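Metallo-beta-lactamase family protein (Staphylococcus aureus, PDB 3R2U) probably acts as a hydrolase of the metallo-beta-lactamase superfamily, holding an iron(III) ion in that domain and carrying rhodanese-like sequence toward its C-terminal end. Local coordinates at residues V289-N294 and A364-P369; T295-F300 and E338-G343. All coordinates share one frame; numbering follows the deposited sequence. Where two conformers were deposited one is given.

Contact 1: residues V289-N294 and A364-P369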
loop_
_atom_site.group_PDB
_atom_site.type_symbol
_atom_site.label_atom_id
_atom_site.label_comp_id
_atom_site.label_asym_id
_atom_site.label_seq_id
_atom_site.Cartn_x
_atom_site.Cartn_y
_atom_site.Cartn_z
ATOM N N VAL A 289 -11.313 13.235 -6.062
ATOM C CA VAL A 289 -12.677 12.842 -6.358
ATOM C C VAL A 289 -13.351 12.609 -5.011
ATOM O O VAL A 289 -13.074 11.625 -4.300
ATOM C CB VAL A 289 -12.747 11.606 -7.208
ATOM C CG1 VAL A 289 -14.202 11.238 -7.439
ATOM C CG2 VAL A 289 -12.011 11.852 -8.529
ATOM N N TYR A 290 -14.197 13.559 -4.651
ATOM C CA TYR A 290 -14.859 13.560 -3.384
ATOM C C TYR A 290 -16.378 13.325 -3.557
ATOM O O TYR A 290 -16.904 13.328 -4.681
ATOM C CB TYR A 290 -14.586 14.887 -2.639
ATOM C CG TYR A 290 -13.153 15.182 -2.154
ATOM C CD1 TYR A 290 -12.182 14.179 -2.007
ATOM C CD2 TYR A 290 -12.827 16.455 -1.689
ATOM C CE1 TYR A 290 -10.875 14.486 -1.506
ATOM C CE2 TYR A 290 -11.556 16.766 -1.189
ATOM C CZ TYR A 290 -10.582 15.790 -1.091
ATOM O OH TYR A 290 -9.339 16.145 -0.570
ATOM N N PRO A 291 -17.087 13.110 -2.454
ATOM C CA PRO A 291 -18.530 12.838 -2.605
ATOM C C PRO A 291 -19.227 13.934 -3.366
ATOM O O PRO A 291 -18.900 15.102 -3.185
ATOM C CB PRO A 291 -19.034 12.798 -1.160
ATOM C CG PRO A 291 -17.825 12.362 -0.366
ATOM C CD PRO A 291 -16.626 12.907 -1.072
ATOM N N ALA A 292 -20.171 13.557 -4.210
ATOM C CA ALA A 292 -20.925 14.535 -4.977
ATOM C C ALA A 292 -22.396 14.409 -4.645
ATOM O O ALA A 292 -22.889 13.323 -4.458
ATOM C CB ALA A 292 -20.696 14.329 -6.469
ATOM N N THR A 293 -23.078 15.534 -4.525
ATOM C CA THR A 293 -24.514 15.533 -4.305
ATOM C C THR A 293 -25.260 15.672 -5.637
ATOM O O THR A 293 -26.439 15.330 -5.708
ATOM C CB THR A 293 -24.940 16.657 -3.380
ATOM O OG1 THR A 293 -24.385 17.878 -3.859
ATOM C CG2 THR A 293 -24.449 16.389 -1.949
ATOM N N ASN A 294 -24.598 16.196 -6.678
ATOM C CA ASN A 294 -25.220 16.285 -7.997
ATOM C C ASN A 294 -25.378 14.892 -8.599
ATOM O O ASN A 294 -24.399 14.275 -8.985
ATOM C CB ASN A 294 -24.371 17.165 -8.921
ATOM C CG ASN A 294 -24.977 17.345 -10.325
ATOM O OD1 ASN A 294 -25.836 16.583 -10.767
ATOM N ND2 ASN A 294 -24.506 18.361 -11.028
ATOM N N ALA A 364 -16.361 14.106 -11.719
ATOM C CA ALA A 364 -16.819 15.181 -10.847
ATOM C C ALA A 364 -16.998 14.781 -9.390
ATOM O O ALA A 364 -16.965 15.626 -8.510
ATOM C CB ALA A 364 -18.115 15.777 -11.389
ATOM N N GLY A 365 -17.165 13.501 -9.128
ATOM C CA GLY A 365 -17.358 13.055 -7.755
ATOM C C GLY A 365 -17.914 11.661 -7.726
ATOM O O GLY A 365 -18.012 11.026 -8.755
ATOM N N TYR A 366 -18.231 11.164 -6.535
ATOM C CA TYR A 366 -18.734 9.818 -6.408
ATOM C C TYR A 366 -19.868 9.735 -5.394
ATOM O O TYR A 366 -20.091 10.658 -4.613
ATOM C CB TYR A 366 -17.616 8.849 -6.009
ATOM C CG TYR A 366 -17.174 8.929 -4.547
ATOM C CD1 TYR A 366 -16.193 9.817 -4.148
ATOM C CD2 TYR A 366 -17.737 8.102 -3.578
ATOM C CE1 TYR A 366 -15.798 9.911 -2.814
ATOM C CE2 TYR A 366 -17.346 8.182 -2.245
ATOM C CZ TYR A 366 -16.383 9.103 -1.876
ATOM O OH TYR A 366 -15.986 9.189 -0.580
ATOM N N GLN A 367 -20.626 8.647 -5.485
ATOM C CA GLN A 367 -21.650 8.320 -4.509
ATOM C C GLN A 367 -21.402 6.879 -4.083
ATOM O O GLN A 367 -20.969 6.045 -4.881
ATOM C CB GLN A 367 -23.072 8.464 -5.036
ATOM C CG GLN A 367 -23.549 9.900 -5.300
ATOM C CD GLN A 367 -23.543 10.283 -6.762
ATOM O OE1 GLN A 367 -23.203 11.420 -7.130
ATOM N NE2 GLN A 367 -23.938 9.350 -7.609
ATOM N N LEU A 368 -21.629 6.586 -2.819
ATOM C CA LEU A 368 -21.480 5.213 -2.346
ATOM C C LEU A 368 -22.654 4.401 -2.898
ATOM O O LEU A 368 -23.710 4.960 -3.177
ATOM C CB LEU A 368 -21.521 5.152 -0.819
ATOM C CG LEU A 368 -20.422 5.888 -0.066
ATOM C CD1 LEU A 368 -20.822 5.996 1.454
ATOM C CD2 LEU A 368 -19.107 5.196 -0.278
ATOM N N PRO A 369 -22.450 3.100 -3.099
ATOM C CA PRO A 369 -23.528 2.242 -3.552
ATOM C C PRO A 369 -24.609 2.150 -2.475
ATOM O O PRO A 369 -24.290 2.203 -1.300
ATOM C CB PRO A 369 -22.861 0.878 -3.741
ATOM C CG PRO A 369 -21.501 0.973 -3.115
ATOM C CD PRO A 369 -21.155 2.401 -2.980
HETATM O O HOH W 1 -14.973 15.756 -6.229
#

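Contact 2: residues T295-F300 and E338-G343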
loop_
_atom_site.group_PDB
_atom_site.type_symbol
_atom_site.label_atom_id
_atom_site.label_comp_id
_atom_site.label_asym_id
_atom_site.label_seq_id
_atom_site.Cartn_x
_atom_site.Cartn_y
_atom_site.Cartn_z
ATOM N N THR A 295 -26.605 14.394 -8.671
ATOM C CA THR A 295 -26.867 13.094 -9.277
ATOM C C THR A 295 -27.414 13.196 -10.724
ATOM O O THR A 295 -27.862 12.200 -11.278
ATOM C CB THR A 295 -27.877 12.297 -8.451
ATOM O OG1 THR A 295 -29.074 13.069 -8.306
ATOM C CG2 THR A 295 -27.318 11.961 -7.049
ATOM N N ASN A 296 -27.371 14.420 -11.268
ATOM C CA ASN A 296 -27.796 14.742 -12.628
ATOM C C ASN A 296 -26.596 14.744 -13.572
ATOM O O ASN A 296 -26.293 15.730 -14.261
ATOM C CB ASN A 296 -28.502 16.098 -12.629
ATOM C CG ASN A 296 -29.756 16.072 -11.783
ATOM O OD1 ASN A 296 -30.023 16.977 -10.991
ATOM N ND2 ASN A 296 -30.501 14.987 -11.901
ATOM N N ARG A 297 -25.904 13.618 -13.578
ATOM C CA ARG A 297 -24.759 13.444 -14.431
ATOM C C ARG A 297 -24.725 12.022 -14.903
ATOM O O ARG A 297 -25.270 11.121 -14.267
ATOM C CB ARG A 297 -23.449 13.700 -13.685
ATOM C CG ARG A 297 -23.208 15.106 -13.266
ATOM C CD ARG A 297 -21.747 15.258 -12.867
ATOM N NE ARG A 297 -21.440 16.602 -12.424
ATOM C CZ ARG A 297 -21.213 16.943 -11.162
ATOM N NH1 ARG A 297 -21.212 16.024 -10.203
ATOM N NH2 ARG A 297 -20.949 18.213 -10.870
ATOM N N LEU A 298 -24.044 11.818 -16.011
ATOM C CA LEU A 298 -23.853 10.488 -16.518
ATOM C C LEU A 298 -23.104 9.813 -15.371
ATOM O O LEU A 298 -22.127 10.374 -14.860
ATOM C CB LEU A 298 -22.981 10.566 -17.760
ATOM C CG LEU A 298 -22.517 9.266 -18.402
ATOM C CD1 LEU A 298 -23.724 8.395 -18.723
ATOM C CD2 LEU A 298 -21.698 9.615 -19.650
ATOM N N THR A 299 -23.580 8.644 -14.935
ATOM C CA THR A 299 -23.001 7.953 -13.786
ATOM C C THR A 299 -22.682 6.475 -14.045
ATOM O O THR A 299 -23.533 5.738 -14.521
ATOM C CB THR A 299 -23.981 8.033 -12.601
ATOM O OG1 THR A 299 -24.252 9.402 -12.291
ATOM C CG2 THR A 299 -23.422 7.351 -11.399
ATOM N N PHE A 300 -21.475 6.040 -13.683
ATOM C CA PHE A 300 -21.056 4.644 -13.877
ATOM C C PHE A 300 -20.842 3.935 -12.538
ATOM O O PHE A 300 -20.170 4.451 -11.641
ATOM C CB PHE A 300 -19.772 4.570 -14.709
ATOM C CG PHE A 300 -19.933 5.091 -16.113
ATOM C CD1 PHE A 300 -20.660 4.374 -17.048
ATOM C CD2 PHE A 300 -19.380 6.299 -16.493
ATOM C CE1 PHE A 300 -20.835 4.852 -18.331
ATOM C CE2 PHE A 300 -19.536 6.774 -17.798
ATOM C CZ PHE A 300 -20.264 6.057 -18.705
ATOM N N GLU A 338 -18.914 15.955 -17.565
ATOM C CA GLU A 338 -18.400 15.544 -16.271
ATOM C C GLU A 338 -19.235 14.331 -15.857
ATOM O O GLU A 338 -20.444 14.284 -16.085
ATOM C CB GLU A 338 -18.543 16.660 -15.238
ATOM C CG GLU A 338 -17.867 17.974 -15.640
ATOM C CD GLU A 338 -17.925 19.031 -14.518
ATOM O OE1 GLU A 338 -18.364 20.170 -14.791
ATOM O OE2 GLU A 338 -17.552 18.716 -13.364
ATOM N N ILE A 339 -18.589 13.369 -15.219
ATOM C CA ILE A 339 -19.215 12.104 -14.874
ATOM C C ILE A 339 -19.068 11.754 -13.403
ATOM O O ILE A 339 -18.081 12.128 -12.782
ATOM C CB ILE A 339 -18.523 11.030 -15.751
ATOM C CG1 ILE A 339 -18.950 11.237 -17.201
ATOM C CG2 ILE A 339 -18.778 9.621 -15.265
ATOM C CD1 ILE A 339 -18.077 10.557 -18.225
ATOM N N ASN A 340 -20.079 11.094 -12.832
ATOM C CA ASN A 340 -19.991 10.565 -11.468
ATOM C C ASN A 340 -19.717 9.062 -11.505
ATOM O O ASN A 340 -20.105 8.369 -12.450
ATOM C CB ASN A 340 -21.291 10.756 -10.691
ATOM C CG ASN A 340 -21.549 12.189 -10.282
ATOM O OD1 ASN A 340 -20.654 13.023 -10.255
ATOM N ND2 ASN A 340 -22.776 12.464 -9.916
ATOM N N LEU A 341 -19.064 8.572 -10.462
ATOM C CA LEU A 341 -18.807 7.174 -10.297
ATOM C C LEU A 341 -19.455 6.697 -9.007
ATOM O O LEU A 341 -19.577 7.461 -8.048
ATOM C CB LEU A 341 -17.306 6.903 -10.236
ATOM C CG LEU A 341 -16.501 7.277 -11.450
ATOM C CD1 LEU A 341 -14.992 6.999 -11.208
ATOM C CD2 LEU A 341 -17.068 6.532 -12.711
ATOM N N ILE A 342 -19.903 5.443 -9.006
ATOM C CA ILE A 342 -20.489 4.826 -7.830
ATOM C C ILE A 342 -19.540 3.746 -7.326
ATOM O O ILE A 342 -19.128 2.833 -8.062
ATOM C CB ILE A 342 -21.892 4.254 -8.091
ATOM C CG1 ILE A 342 -22.875 5.404 -8.349
ATOM C CG2 ILE A 342 -22.362 3.398 -6.869
ATOM C CD1 ILE A 342 -24.230 4.984 -8.655
ATOM N N GLY A 343 -19.159 3.866 -6.068
ATOM C CA GLY A 343 -18.272 2.891 -5.433
ATOM C C GLY A 343 -17.677 3.480 -4.177
ATOM O O GLY A 343 -17.975 4.622 -3.821
HETATM O O HOH W 2 -22.903 14.073 -17.348
HETATM O O HOH W 3 -24.803 10.449 -9.911
#

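Contact 1: residues V289-N294 and A364-P369
Pro291 lies over one face of the Tyr366 ring, its CA 4.3 Å from the ring centroid in a CH-pi contact displaced toward the rim, while the carbonyl oxygen of Val289 meets the ring at its edge. The pyrrolidine runs alongside the phenol, pointing the same way, with Pro291 CD 3.6 Å from Tyr366 CE1. The tyrosine's first torsion sets the ring between its own backbone N and carbonyl carbon, which brings it against the loop. Its hydroxyl bonds to Asp67 of the second subunit, so a long side chain with a polar end suits a place between loop and subunit interface. Strand 363-367 is an outermost strand of a four-stranded parallel sheet, and here the loop 289-294 joins it through a single bridge, the two running 79° apart. Tyr366 N donates to Tyr290 O (3.1 Å), and Ala292 N donates to Tyr366 O (2.9 Å). Gly365 packs against Val289 CG1 and Ala292 CB; its backbone shape, phi 164° and psi -175°, suits glycine, and without a side chain Gly365 CA lies 3.1 Å from Tyr290 O. Water 1 accepts from Tyr290 N at 2.8 Å and donates to Ala364 O.

Contact 2: residues T295-F300 and E338-G343
Strands 298-300 and 339-342 run parallel, their axes 4.6 Å apart at closest approach and inclined by 27°, with Thr299 level with Asn340 and Phe300 with Leu341. Asn340 is gripped through both backbone polar atoms: its N donates to Leu298 O, and its O accepts from Phe300 N. The ladder continues where Ile342 N donates to Phe300 O over 2.8 Å. Before it begins, water 2 fills in, accepting from Leu298 N and donating to Glu338 O. These are the two middle strands of a four-stranded parallel sheet of order 2-1-3-4, flanked by 317-318 and 363-367.

On one face the packing is apolar. Leu298 and Ile339 lie side by side, CD2 to CD1 4.0 Å, and Ile339 CG2 comes within 3.6 Å of Phe300 CD2, while Leu341 CD2 sits at the edge of the phenyl ring. Branched chains and an aromatic suit this largely buried side, where Leu341 also meets helix 345-356.

Thr299 and Asn340 point to the other face, and Arg297, in the loop before the strand, reaches Asn340 from there with its chain extended from CG to NE. In the conformer given, NH1 donates to Asn340 OD1 over 3.1 Å on an in-plane lone pair. The guanidinium and amide planes stand 83° apart. ND2 of that amide bonds to Asn294 O and to water 3, so both ends of the asparagine are used, which helps fix its rotation. Water 3 donates to Thr299 OG1, whose own proton goes to Arg297 O 2.8 Å away; the hydroxyl thus ties the strand to the turn before it. Thr299 CG2 packs 3.7 Å from Ile342 CG1. In the same conformer Glu338 OE2 lies well out of the guanidinium plane of Arg297, so any attraction is probably of charge only, with no N-H pointing at it.

In the fold
From the N terminus the chain runs through helix 269-279 and enters the loop 289-294. Strand 298-301 follows at once, and 37 residues after segment 295-300 segment 338-343 returns to close contact 2. Helix 345-356 then leads to strand 363-367, where contact 1 closes the wider loop of 69 residues that encloses contact 2. Their centres are about 7 Å apart, and neighbouring strands 339-342 and 363-367 join them within one sheet, with a backbone hydrogen bond between Ala364 and Ile339. Contact 2 builds the middle of that sheet; contact 1 ties the incoming loop to its edge and to the second subunit.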